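Local structure of mucus binding proteinn (Lactobacillus reuteri, 4MT5) at residues A[2-7]-A[62-67]; A[32-37]-A[51-56]; A[45-50]-A[69-74]; A[113-118]-A[127-132]; A[139-144]-A[164-169]. The protein probably binds mucins as an adhesin anchored on the bacterial cell wall, this chain being its mucus-binding repeat V, with ubiquitin-like beta-grasp architecture. All coordinates share one frame; numbering follows the deposited sequence.

Contact 1 (A[2-7]-A[62-67])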
# COMPACT_ATOMS: atom_id res chain seq x y z
N GLN A 2 40.24 -29.96 0.20
CA GLN A 2 39.95 -28.58 0.51
C GLN A 2 38.46 -28.35 0.68
O GLN A 2 37.64 -29.22 0.40
CB GLN A 2 40.50 -27.69 -0.60
CG GLN A 2 41.90 -28.05 -0.98
CD GLN A 2 42.81 -28.08 0.22
OE1 GLN A 2 42.86 -27.12 1.00
NE2 GLN A 2 43.53 -29.19 0.40
N THR A 3 38.13 -27.17 1.18
CA THR A 3 36.75 -26.78 1.38
C THR A 3 36.52 -25.43 0.73
O THR A 3 37.41 -24.58 0.71
CB THR A 3 36.39 -26.75 2.88
OG1 THR A 3 36.21 -28.09 3.34
CG2 THR A 3 35.11 -26.00 3.12
N ALA A 4 35.34 -25.25 0.15
CA ALA A 4 34.96 -23.94 -0.33
C ALA A 4 33.50 -23.74 0.02
O ALA A 4 32.69 -24.66 -0.10
CB ALA A 4 35.19 -23.84 -1.82
N TYR A 5 33.16 -22.53 0.48
CA TYR A 5 31.80 -22.23 0.92
C TYR A 5 31.14 -21.26 -0.05
O TYR A 5 31.77 -20.31 -0.51
CB TYR A 5 31.78 -21.60 2.32
CG TYR A 5 32.20 -22.50 3.46
CD1 TYR A 5 31.46 -23.64 3.79
CD2 TYR A 5 33.32 -22.21 4.23
CE1 TYR A 5 31.84 -24.46 4.85
CE2 TYR A 5 33.70 -23.02 5.29
CZ TYR A 5 32.96 -24.14 5.60
OH TYR A 5 33.35 -24.95 6.65
N VAL A 6 29.87 -21.49 -0.36
CA VAL A 6 29.10 -20.56 -1.17
C VAL A 6 27.90 -20.12 -0.33
O VAL A 6 27.06 -20.95 0.03
CB VAL A 6 28.66 -21.21 -2.50
CG1 VAL A 6 27.84 -20.25 -3.32
CG2 VAL A 6 29.88 -21.67 -3.29
N LYS A 7 27.86 -18.84 0.03
CA LYS A 7 26.91 -18.37 1.05
C LYS A 7 25.92 -17.38 0.44
O LYS A 7 26.31 -16.32 -0.05
CB LYS A 7 27.68 -17.74 2.23
CG LYS A 7 26.82 -17.11 3.31
CD LYS A 7 27.59 -16.82 4.62
CE LYS A 7 28.48 -15.58 4.51
NZ LYS A 7 29.16 -15.21 5.80
N GLY A 62 43.12 -22.29 1.19
CA GLY A 62 42.48 -21.75 2.37
C GLY A 62 41.15 -22.44 2.60
O GLY A 62 40.89 -23.54 2.12
N THR A 63 40.30 -21.78 3.38
CA THR A 63 38.91 -22.16 3.45
C THR A 63 38.11 -20.91 3.08
O THR A 63 37.70 -20.15 3.94
CB THR A 63 38.57 -22.70 4.85
OG1 THR A 63 39.15 -24.01 4.97
CG2 THR A 63 37.07 -22.83 5.04
N PRO A 64 37.93 -20.69 1.78
CA PRO A 64 37.25 -19.48 1.31
C PRO A 64 35.74 -19.57 1.32
O PRO A 64 35.18 -20.63 1.04
CB PRO A 64 37.73 -19.37 -0.13
CG PRO A 64 38.01 -20.76 -0.54
CD PRO A 64 38.48 -21.48 0.67
N THR A 65 35.09 -18.46 1.65
CA THR A 65 33.67 -18.29 1.42
C THR A 65 33.41 -17.28 0.29
O THR A 65 33.94 -16.16 0.29
CB THR A 65 32.94 -17.81 2.69
OG1 THR A 65 32.95 -18.87 3.66
CG2 THR A 65 31.50 -17.43 2.38
N TYR A 66 32.59 -17.68 -0.68
CA TYR A 66 32.10 -16.77 -1.69
C TYR A 66 30.64 -16.41 -1.37
O TYR A 66 29.87 -17.26 -0.94
CB TYR A 66 32.22 -17.42 -3.06
CG TYR A 66 33.62 -17.85 -3.44
CD1 TYR A 66 34.47 -16.99 -4.14
CD2 TYR A 66 34.10 -19.10 -3.11
CE1 TYR A 66 35.76 -17.38 -4.50
CE2 TYR A 66 35.39 -19.50 -3.48
CZ TYR A 66 36.20 -18.63 -4.16
OH TYR A 66 37.46 -19.01 -4.51
N GLU A 67 30.28 -15.14 -1.56
CA GLU A 67 28.95 -14.68 -1.15
C GLU A 67 28.03 -14.30 -2.32
O GLU A 67 28.44 -13.69 -3.31
CB GLU A 67 29.06 -13.50 -0.16
CG GLU A 67 29.61 -13.88 1.24
CD GLU A 67 29.70 -12.67 2.20
OE1 GLU A 67 29.78 -11.53 1.70
OE2 GLU A 67 29.68 -12.87 3.45
O HOH W 1 39.95 -24.17 -0.44

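Contact 2 (A[32-37]-A[51-56])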
# COMPACT_ATOMS: atom_id res chain seq x y z
N TYR A 32 30.28 -26.73 -9.59
CA TYR A 32 29.22 -25.97 -8.98
C TYR A 32 28.93 -24.71 -9.77
O TYR A 32 29.81 -24.16 -10.43
CB TYR A 32 29.66 -25.58 -7.58
CG TYR A 32 28.63 -24.89 -6.74
CD1 TYR A 32 27.67 -25.62 -6.06
CD2 TYR A 32 28.62 -23.52 -6.60
CE1 TYR A 32 26.72 -25.00 -5.27
CE2 TYR A 32 27.68 -22.89 -5.81
CZ TYR A 32 26.73 -23.63 -5.15
OH TYR A 32 25.79 -23.01 -4.36
N SER A 33 27.69 -24.26 -9.69
CA SER A 33 27.27 -22.99 -10.27
C SER A 33 26.24 -22.35 -9.35
O SER A 33 25.51 -23.06 -8.65
CB SER A 33 26.68 -23.21 -11.67
OG SER A 33 26.01 -22.05 -12.12
N THR A 34 26.16 -21.02 -9.35
CA THR A 34 25.16 -20.33 -8.54
C THR A 34 23.84 -20.13 -9.28
O THR A 34 22.89 -19.56 -8.73
CB THR A 34 25.64 -18.95 -8.05
OG1 THR A 34 25.91 -18.10 -9.18
CG2 THR A 34 26.89 -19.09 -7.20
N ALA A 35 23.78 -20.60 -10.52
CA ALA A 35 22.58 -20.52 -11.34
C ALA A 35 21.34 -21.00 -10.59
O ALA A 35 20.46 -20.20 -10.26
CB ALA A 35 22.78 -21.33 -12.62
N GLU A 36 21.28 -22.30 -10.33
CA GLU A 36 20.11 -22.91 -9.71
C GLU A 36 19.66 -22.22 -8.43
O GLU A 36 18.46 -21.99 -8.23
CB GLU A 36 20.36 -24.39 -9.44
CG GLU A 36 19.07 -25.18 -9.34
CD GLU A 36 18.19 -25.03 -10.59
OE1 GLU A 36 18.73 -24.92 -11.73
OE2 GLU A 36 16.94 -25.01 -10.42
N GLY A 37 20.60 -21.90 -7.56
CA GLY A 37 20.26 -21.22 -6.32
C GLY A 37 19.60 -19.88 -6.58
O GLY A 37 18.53 -19.58 -6.02
N ASP A 51 27.05 -11.42 -6.93
CA ASP A 51 27.39 -12.82 -6.95
C ASP A 51 28.92 -12.95 -7.01
O ASP A 51 29.53 -12.78 -8.07
CB ASP A 51 26.73 -13.51 -8.15
CG ASP A 51 27.17 -14.97 -8.32
OD1 ASP A 51 27.74 -15.53 -7.36
OD2 ASP A 51 26.95 -15.56 -9.40
N GLY A 52 29.52 -13.26 -5.86
CA GLY A 52 30.97 -13.34 -5.75
C GLY A 52 31.63 -14.57 -6.37
O GLY A 52 32.86 -14.62 -6.48
N PHE A 53 30.84 -15.55 -6.76
CA PHE A 53 31.37 -16.79 -7.30
C PHE A 53 31.51 -16.60 -8.80
O PHE A 53 30.78 -15.81 -9.39
CB PHE A 53 30.41 -17.94 -7.01
CG PHE A 53 30.95 -19.27 -7.41
CD1 PHE A 53 31.84 -19.93 -6.59
CD2 PHE A 53 30.57 -19.86 -8.60
CE1 PHE A 53 32.35 -21.17 -6.95
CE2 PHE A 53 31.07 -21.09 -8.97
CZ PHE A 53 31.97 -21.76 -8.15
N LYS A 54 32.45 -17.30 -9.41
CA LYS A 54 32.62 -17.22 -10.86
C LYS A 54 32.99 -18.60 -11.39
O LYS A 54 33.83 -19.29 -10.81
CB LYS A 54 33.67 -16.17 -11.26
CG LYS A 54 33.11 -14.73 -11.43
CD LYS A 54 34.13 -13.75 -12.00
CE LYS A 54 34.53 -14.11 -13.45
NZ LYS A 54 35.95 -13.71 -13.83
N PRO A 55 32.34 -19.03 -12.49
CA PRO A 55 32.64 -20.32 -13.12
C PRO A 55 34.11 -20.37 -13.54
O PRO A 55 34.67 -19.37 -14.03
CB PRO A 55 31.75 -20.31 -14.36
CG PRO A 55 31.58 -18.84 -14.68
CD PRO A 55 31.42 -18.22 -13.31
N GLY A 56 34.73 -21.52 -13.34
CA GLY A 56 36.16 -21.64 -13.57
C GLY A 56 36.96 -21.52 -12.28
O GLY A 56 38.18 -21.68 -12.29

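Contact 3 (A[45-50]-A[69-74])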
# COMPACT_ATOMS: atom_id res chain seq x y z
N GLY A 45 10.71 -14.25 -4.61
CA GLY A 45 10.52 -12.82 -4.47
C GLY A 45 11.78 -12.04 -4.11
O GLY A 45 11.70 -10.86 -3.76
N TYR A 46 12.93 -12.68 -4.20
CA TYR A 46 14.21 -12.04 -3.85
C TYR A 46 14.89 -11.42 -5.10
O TYR A 46 14.68 -11.87 -6.23
CB TYR A 46 15.16 -13.06 -3.17
CG TYR A 46 14.84 -13.48 -1.74
CD1 TYR A 46 15.34 -12.76 -0.66
CD2 TYR A 46 14.11 -14.62 -1.46
CE1 TYR A 46 15.09 -13.15 0.66
CE2 TYR A 46 13.85 -15.02 -0.13
CZ TYR A 46 14.35 -14.27 0.91
OH TYR A 46 14.10 -14.63 2.22
N VAL A 47 15.70 -10.39 -4.89
CA VAL A 47 16.43 -9.75 -5.99
C VAL A 47 17.94 -9.86 -5.80
O VAL A 47 18.47 -9.45 -4.77
CB VAL A 47 16.06 -8.26 -6.10
CG1 VAL A 47 17.06 -7.50 -6.97
CG2 VAL A 47 14.68 -8.13 -6.65
N LEU A 48 18.62 -10.40 -6.80
CA LEU A 48 20.08 -10.48 -6.81
C LEU A 48 20.74 -9.12 -6.64
O LEU A 48 20.30 -8.13 -7.22
CB LEU A 48 20.57 -11.11 -8.11
CG LEU A 48 22.03 -11.52 -8.12
CD1 LEU A 48 22.37 -12.35 -6.89
CD2 LEU A 48 22.33 -12.32 -9.37
N VAL A 49 21.80 -9.07 -5.85
CA VAL A 49 22.52 -7.83 -5.64
C VAL A 49 23.97 -7.99 -6.07
O VAL A 49 24.55 -7.08 -6.67
CB VAL A 49 22.43 -7.39 -4.18
CG1 VAL A 49 23.16 -6.07 -3.98
CG2 VAL A 49 20.98 -7.28 -3.75
N SER A 50 24.54 -9.14 -5.77
CA SER A 50 25.90 -9.44 -6.20
C SER A 50 26.14 -10.93 -6.11
O SER A 50 25.49 -11.61 -5.34
CB SER A 50 26.94 -8.68 -5.37
OG SER A 50 26.77 -8.91 -3.98
N HIS A 69 24.68 -12.13 -2.69
CA HIS A 69 23.76 -11.29 -1.91
C HIS A 69 22.40 -11.05 -2.62
O HIS A 69 22.34 -10.88 -3.83
CB HIS A 69 24.43 -9.96 -1.48
CG HIS A 69 25.53 -10.13 -0.47
ND1 HIS A 69 25.29 -10.20 0.88
CD2 HIS A 69 26.87 -10.24 -0.62
CE1 HIS A 69 26.44 -10.35 1.53
NE2 HIS A 69 27.41 -10.38 0.63
N PHE A 70 21.33 -11.06 -1.84
CA PHE A 70 20.01 -10.76 -2.36
C PHE A 70 19.39 -9.68 -1.52
O PHE A 70 19.84 -9.45 -0.40
CB PHE A 70 19.10 -11.97 -2.26
CG PHE A 70 19.52 -13.12 -3.11
CD1 PHE A 70 18.91 -13.34 -4.33
CD2 PHE A 70 20.49 -14.00 -2.68
CE1 PHE A 70 19.28 -14.42 -5.11
CE2 PHE A 70 20.86 -15.06 -3.46
CZ PHE A 70 20.25 -15.27 -4.67
N LYS A 71 18.35 -9.03 -2.05
CA LYS A 71 17.46 -8.18 -1.24
C LYS A 71 16.02 -8.55 -1.57
O LYS A 71 15.76 -9.22 -2.57
CB LYS A 71 17.67 -6.69 -1.52
CG LYS A 71 17.44 -6.30 -2.97
CD LYS A 71 17.58 -4.80 -3.17
CE LYS A 71 17.92 -4.45 -4.62
NZ LYS A 71 18.13 -2.97 -4.74
N HIS A 72 15.09 -8.13 -0.72
CA HIS A 72 13.68 -8.41 -0.96
C HIS A 72 13.15 -7.63 -2.15
O HIS A 72 13.46 -6.45 -2.34
CB HIS A 72 12.84 -8.07 0.27
CG HIS A 72 12.96 -9.07 1.38
ND1 HIS A 72 12.10 -9.10 2.46
CD2 HIS A 72 13.85 -10.07 1.58
CE1 HIS A 72 12.44 -10.08 3.27
NE2 HIS A 72 13.50 -10.69 2.76
N GLY A 73 12.34 -8.30 -2.96
CA GLY A 73 11.67 -7.64 -4.06
C GLY A 73 10.59 -6.73 -3.55
O GLY A 73 9.92 -7.03 -2.56
N MET A 74 10.41 -5.59 -4.21
CA MET A 74 9.32 -4.69 -3.84
C MET A 74 8.35 -4.48 -5.00
O MET A 74 8.76 -4.28 -6.16
CB MET A 74 9.86 -3.34 -3.36
CG MET A 74 10.72 -3.42 -2.09
SD MET A 74 9.87 -4.03 -0.61
CE MET A 74 11.22 -4.00 0.56

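Contact 4 (A[113-118]-A[127-132])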
# COMPACT_ATOMS: atom_id res chain seq x y z
N PHE A 113 -11.04 8.96 -0.82
CA PHE A 113 -9.61 9.06 -0.57
C PHE A 113 -8.94 7.82 -1.15
O PHE A 113 -9.41 6.71 -0.91
CB PHE A 113 -9.34 9.14 0.93
CG PHE A 113 -9.79 10.43 1.55
CD1 PHE A 113 -8.95 11.53 1.56
CD2 PHE A 113 -11.04 10.54 2.13
CE1 PHE A 113 -9.35 12.72 2.13
CE2 PHE A 113 -11.45 11.72 2.71
CZ PHE A 113 -10.60 12.82 2.71
N LYS A 114 -7.87 8.00 -1.91
CA LYS A 114 -7.15 6.89 -2.52
C LYS A 114 -5.67 7.02 -2.20
O LYS A 114 -5.15 8.14 -2.17
CB LYS A 114 -7.33 6.89 -4.04
CG LYS A 114 -8.67 6.37 -4.52
CD LYS A 114 -8.92 6.72 -5.97
CE LYS A 114 -9.85 5.72 -6.63
NZ LYS A 114 -10.36 6.20 -7.95
N ARG A 115 -4.99 5.90 -1.95
CA ARG A 115 -3.52 5.93 -1.82
C ARG A 115 -2.86 4.67 -2.31
O ARG A 115 -3.44 3.58 -2.27
CB ARG A 115 -3.06 6.22 -0.38
CG ARG A 115 -3.23 5.07 0.59
CD ARG A 115 -2.61 5.39 1.94
NE ARG A 115 -3.00 4.43 2.98
CZ ARG A 115 -2.74 4.59 4.28
NH1 ARG A 115 -2.10 5.66 4.71
NH2 ARG A 115 -3.13 3.66 5.14
N GLY A 116 -1.63 4.81 -2.76
CA GLY A 116 -0.83 3.65 -3.12
C GLY A 116 -0.05 3.14 -1.93
O GLY A 116 -0.07 3.74 -0.85
N TYR A 117 0.65 2.03 -2.12
CA TYR A 117 1.48 1.45 -1.08
C TYR A 117 2.54 0.55 -1.70
O TYR A 117 2.49 0.27 -2.89
CB TYR A 117 0.62 0.65 -0.11
CG TYR A 117 -0.34 -0.28 -0.79
CD1 TYR A 117 -1.63 0.12 -1.10
CD2 TYR A 117 0.05 -1.56 -1.13
CE1 TYR A 117 -2.52 -0.74 -1.73
CE2 TYR A 117 -0.84 -2.43 -1.76
CZ TYR A 117 -2.12 -2.01 -2.05
OH TYR A 117 -2.99 -2.86 -2.68
N THR A 118 3.48 0.10 -0.88
CA THR A 118 4.50 -0.82 -1.36
C THR A 118 4.45 -2.13 -0.57
O THR A 118 4.40 -2.11 0.66
CB THR A 118 5.89 -0.23 -1.22
OG1 THR A 118 5.93 1.02 -1.91
CG2 THR A 118 6.93 -1.17 -1.82
N VAL A 127 5.09 -2.43 3.47
CA VAL A 127 6.18 -1.77 4.17
C VAL A 127 6.07 -0.25 4.21
O VAL A 127 6.64 0.39 5.10
CB VAL A 127 7.55 -2.21 3.59
CG1 VAL A 127 7.57 -3.72 3.40
CG2 VAL A 127 7.84 -1.55 2.26
N SER A 128 5.33 0.35 3.27
CA SER A 128 5.08 1.79 3.33
C SER A 128 3.81 2.19 2.58
O SER A 128 3.25 1.38 1.85
CB SER A 128 6.27 2.59 2.80
OG SER A 128 6.36 2.48 1.40
N TYR A 129 3.37 3.43 2.80
CA TYR A 129 2.19 3.99 2.13
C TYR A 129 2.55 5.33 1.53
O TYR A 129 3.31 6.10 2.11
CB TYR A 129 1.04 4.18 3.12
CG TYR A 129 0.44 2.90 3.68
CD1 TYR A 129 -0.64 2.27 3.04
CD2 TYR A 129 0.93 2.32 4.84
CE1 TYR A 129 -1.20 1.10 3.55
CE2 TYR A 129 0.38 1.15 5.35
CZ TYR A 129 -0.68 0.54 4.70
OH TYR A 129 -1.22 -0.62 5.21
N ASP A 130 2.01 5.60 0.34
CA ASP A 130 2.17 6.88 -0.34
C ASP A 130 1.21 7.87 0.28
O ASP A 130 0.29 7.49 0.98
CB ASP A 130 1.86 6.71 -1.81
CG ASP A 130 2.86 5.81 -2.52
OD1 ASP A 130 3.99 5.67 -2.00
OD2 ASP A 130 2.52 5.24 -3.60
N PRO A 131 1.42 9.16 0.02
CA PRO A 131 0.47 10.11 0.61
C PRO A 131 -0.97 9.92 0.11
O PRO A 131 -1.16 9.55 -1.05
CB PRO A 131 1.00 11.48 0.14
CG PRO A 131 2.42 11.23 -0.27
CD PRO A 131 2.48 9.82 -0.76
N TRP A 132 -1.96 10.14 0.97
CA TRP A 132 -3.37 10.14 0.58
C TRP A 132 -3.65 11.12 -0.55
O TRP A 132 -3.15 12.24 -0.55
CB TRP A 132 -4.22 10.55 1.77
CG TRP A 132 -4.47 9.47 2.77
CD1 TRP A 132 -4.05 9.44 4.07
CD2 TRP A 132 -5.21 8.27 2.55
NE1 TRP A 132 -4.48 8.28 4.68
CE2 TRP A 132 -5.19 7.55 3.77
CE3 TRP A 132 -5.87 7.73 1.45
CZ2 TRP A 132 -5.82 6.32 3.91
CZ3 TRP A 132 -6.49 6.51 1.59
CH2 TRP A 132 -6.46 5.81 2.81
O HOH W 2 -1.03 7.75 3.45
O HOH W 3 -1.16 7.53 -2.96
O HOH W 4 4.40 2.91 -1.00

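Contact 5 (A[139-144]-A[164-169])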
# COMPACT_ATOMS: atom_id res chain seq x y z
N ALA A 139 -3.68 15.09 -0.60
CA ALA A 139 -4.47 15.70 0.47
C ALA A 139 -4.84 14.68 1.54
O ALA A 139 -5.15 13.53 1.23
CB ALA A 139 -5.73 16.34 -0.10
N ASP A 140 -4.82 15.12 2.80
CA ASP A 140 -5.13 14.26 3.94
C ASP A 140 -6.51 14.52 4.50
O ASP A 140 -6.96 13.83 5.41
CB ASP A 140 -4.12 14.48 5.05
CG ASP A 140 -2.81 13.79 4.78
OD1 ASP A 140 -2.79 12.89 3.91
OD2 ASP A 140 -1.81 14.14 5.44
N SER A 141 -7.17 15.54 3.96
CA SER A 141 -8.53 15.85 4.37
C SER A 141 -9.23 16.62 3.27
O SER A 141 -8.65 16.94 2.24
CB SER A 141 -8.53 16.66 5.66
OG SER A 141 -7.67 17.78 5.54
N LYS A 142 -10.50 16.92 3.49
CA LYS A 142 -11.30 17.61 2.49
C LYS A 142 -12.40 18.28 3.28
O LYS A 142 -12.92 17.71 4.24
CB LYS A 142 -11.85 16.62 1.45
CG LYS A 142 -12.91 17.15 0.50
CD LYS A 142 -12.43 18.37 -0.29
CE LYS A 142 -13.46 18.76 -1.36
NZ LYS A 142 -14.87 18.68 -0.84
N THR A 143 -12.72 19.52 2.94
CA THR A 143 -13.82 20.18 3.61
C THR A 143 -15.03 20.10 2.70
O THR A 143 -14.94 20.31 1.49
CB THR A 143 -13.52 21.65 3.96
OG1 THR A 143 -13.34 22.40 2.76
CG2 THR A 143 -12.27 21.75 4.83
N PHE A 144 -16.17 19.74 3.28
CA PHE A 144 -17.40 19.76 2.53
C PHE A 144 -17.89 21.19 2.47
O PHE A 144 -17.92 21.87 3.50
CB PHE A 144 -18.44 18.87 3.18
CG PHE A 144 -18.29 17.42 2.84
CD1 PHE A 144 -18.36 17.01 1.51
CD2 PHE A 144 -18.10 16.47 3.83
CE1 PHE A 144 -18.24 15.67 1.18
CE2 PHE A 144 -17.98 15.13 3.51
CZ PHE A 144 -18.04 14.72 2.18
N GLU A 164 -19.82 23.86 7.04
CA GLU A 164 -18.73 23.11 6.46
C GLU A 164 -18.32 22.10 7.49
O GLU A 164 -18.43 22.34 8.70
CB GLU A 164 -17.54 24.01 6.18
CG GLU A 164 -17.69 24.92 5.01
CD GLU A 164 -16.41 25.69 4.78
OE1 GLU A 164 -15.70 25.97 5.77
OE2 GLU A 164 -16.10 26.00 3.60
N PHE A 165 -17.83 20.96 7.01
CA PHE A 165 -17.27 19.94 7.86
C PHE A 165 -16.01 19.40 7.17
O PHE A 165 -16.01 19.18 5.95
CB PHE A 165 -18.29 18.82 8.10
CG PHE A 165 -19.22 19.09 9.26
CD1 PHE A 165 -18.76 19.72 10.41
CD2 PHE A 165 -20.56 18.71 9.20
CE1 PHE A 165 -19.61 19.96 11.49
CE2 PHE A 165 -21.42 18.95 10.27
CZ PHE A 165 -20.94 19.58 11.42
N THR A 166 -14.94 19.23 7.94
CA THR A 166 -13.71 18.67 7.41
C THR A 166 -13.69 17.18 7.73
O THR A 166 -14.08 16.77 8.82
CB THR A 166 -12.45 19.35 7.98
OG1 THR A 166 -12.46 20.74 7.64
CG2 THR A 166 -11.19 18.71 7.41
N VAL A 167 -13.24 16.37 6.77
CA VAL A 167 -13.18 14.93 6.97
C VAL A 167 -11.82 14.35 6.55
O VAL A 167 -11.17 14.84 5.63
CB VAL A 167 -14.32 14.21 6.21
CG1 VAL A 167 -15.66 14.57 6.83
CG2 VAL A 167 -14.30 14.59 4.75
N THR A 168 -11.38 13.31 7.26
CA THR A 168 -10.16 12.58 6.92
C THR A 168 -10.59 11.22 6.37
O THR A 168 -11.78 10.90 6.39
CB THR A 168 -9.28 12.36 8.16
OG1 THR A 168 -9.92 11.44 9.05
CG2 THR A 168 -9.00 13.68 8.87
N PRO A 169 -9.64 10.41 5.87
CA PRO A 169 -10.02 9.07 5.41
C PRO A 169 -10.71 8.22 6.49
O PRO A 169 -11.49 7.31 6.19
CB PRO A 169 -8.68 8.44 5.03
CG PRO A 169 -7.83 9.59 4.65
CD PRO A 169 -8.24 10.74 5.51

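Contact 1 (A[2-7]-A[62-67])
Y5 lies at the heart of the backbone bonding: its N donates to P64 O at 2.8 Å, and its O accepts from Y66 N. K7 N then bonds to Y66 O at 2.7 Å. Toward G62 the two backbones draw apart, and a water fills in, donating to both T3 O and G62 O. The one charged pair is K7 NZ with E67 OE2, 3.4 Å apart. The two side chains run side by side, and a bend in K7 at chi3 (77°) sets CE and NZ beside the carboxylate; E67 OE1 goes to H69. Several of the apolar contacts involve the Y5 ring, which crosses T63 with CE2 3.4 Å from T63 CG2, while T3 CG2 lies over one face near the rim. With a serine in place of Y5, both threonine methyls would probably lose the ring they rest against. Parallel pairing of strands 2-10 and 65-77 is the central first-to-last strand pair of a ubiquitin-like beta-grasp fold.

Contact 2 (A[32-37]-A[51-56])
T34 reaches D51 with its hydroxyl, and OG1 donates to D51 OD2 at 2.8 Å. The two side chains come from opposite directions, and OG1 meets the oxygen from above the carboxylate plane, 40° out of it. The T34 methyl turns to F53 instead, with CG2 3.7 Å from F53 CB. One threonine thus serves a polar and an apolar neighbour, its OG1 set between the backbone N and the carbonyl carbon (chi1 61°). Beside it, Y32 and F53 form a T-shaped pair: the CD2 edge of Y32 stands over one face of F53, toward its rim. The centroids are 5.6 Å apart and the planes meet at 86°.

In the next shell, bonds within each segment set the backbone. D51 OD1 accepts from F53 N at 3.2 Å, an Asx turn that ties the carboxylate to the start of the loop carrying the phenylalanine. On the other side S33 OG accepts from A35 N at 3.1 Å, a capping bond just where the chain turns into the helix. Y32 is held from outside both segments, its OH bonded to D20 and Y8.

The contact therefore joins the entrance of helix 35-42 to the loop leaving strand 46-51, against the beta-sheet: Y32 packs on V6 of strand 2-10, T34 on Y8 of that strand, and both T34 and D51 on V68 of strand 65-77.

Contact 3 (A[45-50]-A[69-74])
H69 sits opposite both V49 and S50, a classic beta bulge in the antiparallel pairing of strands 46-51 and 65-77 of the beta-grasp sheet. H69 O accepts from V49 N at 2.8 Å and weakly from S50 N, while H69 N donates to S50 O. Its ring is turned so that S50 OG lies at the edge near CD2, and ND1 is bonded to D11. F70 faces the other side of the sheet, where L48 CD1 stands over one ring face, toward the rim, and helix 35-42 adds I38. At K71 the backbones trade two bonds, V47 N to K71 O and K71 N to V47 O. The extended lysine chain lies alongside V47, CE 3.9 Å from V47 CG1.

H72 comes next, running beside Y46 with CD2 3.4 Å from Y46 CE1 and the ring planes at 81°. Its nitrogens are bonded to D120 and D10. With an alanine in place of Y46, the CD2 and NE2 side of the H72 imidazole would probably lose the ring that lies beside it. Beyond it, where G45 ends the helix in a Schellman motif, G73 N donates to G45 O at 2.8 Å.

Contact 4 (A[113-118]-A[127-132])
R115 holds its guanidinium between two aromatic rings. W132 covers one face, with CZ2 3.5 Å above its centre and the planes 10° apart; Y129 covers the opposite face, offset toward the rim and tilted by 28°. The Y129 stack is also an off-centre cation-pi contact, R115 CZ lying 3.9 Å from the ring centroid. At the edge, in plane, NH1 donates to a water at 2.7 Å, and that water in turn donates to D130 O. The arm of the arginine packs too: CD sits squarely over the six-membered ring of W132, a CH-pi contact, 3.7 Å from its centroid. An extended chain from CG to NE, started at chi1 74°, carries the group out between the rings.

Farther along, the strands pair as an antiparallel hairpin. D130 N donates to G116 O at 3.0 Å, T118 N to S128 O, and V127 N to T118 O at 2.9 Å. A second water links G116 N to P131 O, bridging the backbones where they do not bond directly. A third is held by T118 OG1, S128 OG and D130 OD1. D130 OD2 bonds to H76 of strand 65-77.

R115 NE also forms a salt bridge with E85 of strand 85-96. The two rings, E85 and the water together probably fix the position and rotation of the guanidinium, with E85 opposing its charge.

Contact 5 (A[139-144]-A[164-169])
K142 and V167 exchange backbone bonds as an antiparallel hydrogen-bonded pair: K142 N donates to V167 O at 3.1 Å, and V167 N donates to K142 O at 2.9 Å. Two residues on, F144 N donates to F165 O at 2.7 Å in a nearly straight bond. T143 stands beside T166, with T143 CA directing a CH toward F165 O. The lysine end stays on its own strand: the chain of K142 bends at chi2 (57°) and again at chi4, and its NZ bonds to T143 O from above the carbonyl plane. T168 is served beyond the pairing, its OG1 by D170 N and its N by S171 OG.

Apolar contact adds less. F144 and V167 lie on the same side of the sheet and cross at about a right angle, CE2 of the ring 3.9 Å from V167 CG2. That side looks onto the larger sheet, where F144 meets V111 of strand 104-120 and V167 meets V89 of strand 85-96. D140 O, at the other end, lies 3.3 Å from P169 CD.

The polar joining of these two strands is thus carried by main-chain amides and carbonyls, while the side chains of F144 and V167 seat the two-stranded sheet on its neighbour.

From the N terminus, contact 1 closes the longest loop, bringing strand 2-10 beside strand 65-77. Contact 2 opens and closes within that loop, and the two meet where E67 O accepts from G52 N and V6 packs on Y32. Contact 3 crosses both: it starts inside the loop of contact 1 and ends beyond it, on the same strand 65-77. Contact 4 follows in series, closing the hairpin of strands 104-120 and 126-129; M74 packs on T118 where strands 65-77 and 104-120 run as antiparallel neighbours, linking the two halves of the repeat. Contact 5 comes last, joined to contact 4 through W132 and A139. The centres of contacts 1 and 5 lie about 60 Å apart along this elongated repeat.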